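Local structure of CysQ, sulfite synthesis pathway protein (Bacteroides thetaiotaomicron VPI-5482, 3B8B) at residues A[70-73]-A[74-78]. The protein probably hydrolyses the 3'-phosphate of adenosine 3',5'-bisphosphate in a magnesium-dependent reaction to give AMP, as a member of the inositol monophosphatase superfamily. Residues are numbered along the deposited sequence; the frame is centred on the assembly and turned at random.
Sequences AIVA and ILNET
Ile-71 and Leu-75 run alongside each other, one turn apart, on the inward face of helix 59-75, near its C-terminal end, in the inositol monophosphatase fold. This face is the tight one: CG2 of Ile-71 comes to 3.4 Å from CD1 of Leu-75, closer than usual for two methyl carbons. With chi1 of Ile-71 at -68°, its CG2 methyl is turned away from the backbone N and toward the following turn. Both side chains pack on strands 100-108 and 121-128 of the mixed sheet, through Val-104 and Ile-124, while Ile-74 reaches helix 20-43.

Behind these side chains, Leu-75 N donates to Ile-71 O (2.9 Å), and Ile-74 N makes a weak bond to the same oxygen. Asn-76 N then bonds to Val-72 O at 2.8 Å. The Asn-76 side chain runs beside that of Val-72, its ND2 3.7 Å from Val-72 CB.

The solvent side is looser. Ala-73 O has the aliphatic CG of Glu-77 at 3.6 Å, and a water joins the same oxygen to Glu-77 OE2. A type I turn, Leu-75 to Thr-78, leads the chain off the helix toward strand 82-84; at its close, Leu-75 O accepts from Thr-78 N and, at 2.7 Å, from Thr-78 OG1.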
loop_
_atom_site.group_PDB
_atom_site.type_symbol
_atom_site.label_atom_id
_atom_site.label_comp_id
_atom_site.label_asym_id
_atom_site.label_seq_id
_atom_site.Cartn_x
_atom_site.Cartn_y
_atom_site.Cartn_z
ATOM N N ALA A 70 -10.419 -1.516 -13.722
ATOM C CA ALA A 70 -10.831 -2.713 -12.982
ATOM C C ALA A 70 -11.251 -2.355 -11.562
ATOM O O ALA A 70 -12.245 -2.862 -11.032
ATOM C CB ALA A 70 -9.694 -3.762 -12.956
ATOM N N ILE A 71 -10.488 -1.466 -10.951
ATOM C CA ILE A 71 -10.756 -1.077 -9.571
ATOM C C ILE A 71 -12.049 -0.273 -9.479
ATOM O O ILE A 71 -12.894 -0.601 -8.661
ATOM C CB ILE A 71 -9.582 -0.275 -8.986
ATOM C CG1 ILE A 71 -8.360 -1.189 -8.834
ATOM C CG2 ILE A 71 -9.986 0.387 -7.657
ATOM C CD1 ILE A 71 -7.039 -0.400 -8.585
ATOM N N VAL A 72 -12.195 0.770 -10.304
ATOM C CA VAL A 72 -13.367 1.641 -10.172
ATOM C C VAL A 72 -14.656 0.928 -10.601
ATOM O O VAL A 72 -15.743 1.258 -10.114
ATOM C CB VAL A 72 -13.198 3.044 -10.807
ATOM C CG1 VAL A 72 -11.984 3.758 -10.196
ATOM C CG2 VAL A 72 -13.145 2.972 -12.336
ATOM N N ALA A 73 -14.559 -0.073 -11.474
ATOM C CA ALA A 73 -15.728 -0.859 -11.848
ATOM C C ALA A 73 -16.381 -1.429 -10.588
ATOM O O ALA A 73 -17.604 -1.527 -10.513
ATOM C CB ALA A 73 -15.397 -1.984 -12.842
ATOM N N ILE A 74 -15.566 -1.767 -9.591
ATOM C CA ILE A 74 -16.052 -2.253 -8.304
ATOM C C ILE A 74 -16.293 -1.107 -7.313
ATOM O O ILE A 74 -17.398 -0.992 -6.791
ATOM C CB ILE A 74 -15.097 -3.339 -7.718
ATOM C CG1 ILE A 74 -15.104 -4.581 -8.625
ATOM C CG2 ILE A 74 -15.457 -3.685 -6.254
ATOM C CD1 ILE A 74 -13.964 -5.536 -8.362
ATOM N N LEU A 75 -15.300 -0.250 -7.085
ATOM C CA LEU A 75 -15.435 0.768 -6.045
ATOM C C LEU A 75 -16.531 1.803 -6.345
ATOM O O LEU A 75 -17.153 2.333 -5.431
ATOM C CB LEU A 75 -14.111 1.463 -5.757
ATOM C CG LEU A 75 -12.973 0.539 -5.284
ATOM C CD1 LEU A 75 -11.729 1.414 -4.910
ATOM C CD2 LEU A 75 -13.434 -0.344 -4.111
ATOM N N ASN A 76 -16.803 2.070 -7.617
ATOM C CA ASN A 76 -17.876 3.012 -7.953
ATOM C C ASN A 76 -19.249 2.543 -7.456
ATOM O O ASN A 76 -20.166 3.352 -7.280
ATOM C CB ASN A 76 -17.964 3.241 -9.463
ATOM C CG ASN A 76 -16.868 4.154 -10.014
ATOM O OD1 ASN A 76 -16.181 4.876 -9.281
ATOM N ND2 ASN A 76 -16.694 4.104 -11.324
ATOM N N GLU A 77 -19.393 1.228 -7.294
ATOM C CA GLU A 77 -20.639 0.612 -6.820
ATOM C C GLU A 77 -20.871 0.800 -5.313
ATOM O O GLU A 77 -21.997 0.698 -4.817
ATOM C CB GLU A 77 -20.654 -0.885 -7.135
ATOM C CG GLU A 77 -20.649 -1.190 -8.600
ATOM C CD GLU A 77 -21.907 -0.664 -9.248
ATOM O OE1 GLU A 77 -23.020 -0.936 -8.719
ATOM O OE2 GLU A 77 -21.788 0.037 -10.278
ATOM N N THR A 78 -19.776 1.010 -4.591
ATOM C CA THR A 78 -19.845 1.213 -3.173
ATOM C C THR A 78 -20.414 2.587 -2.878
ATOM O O THR A 78 -20.447 3.471 -3.749
ATOM C CB THR A 78 -18.434 1.103 -2.521
ATOM O OG1 THR A 78 -17.699 2.301 -2.825
ATOM C CG2 THR A 78 -17.687 -0.158 -2.977
HETATM O O HOH W 1 -19.549 -0.290 -11.914
#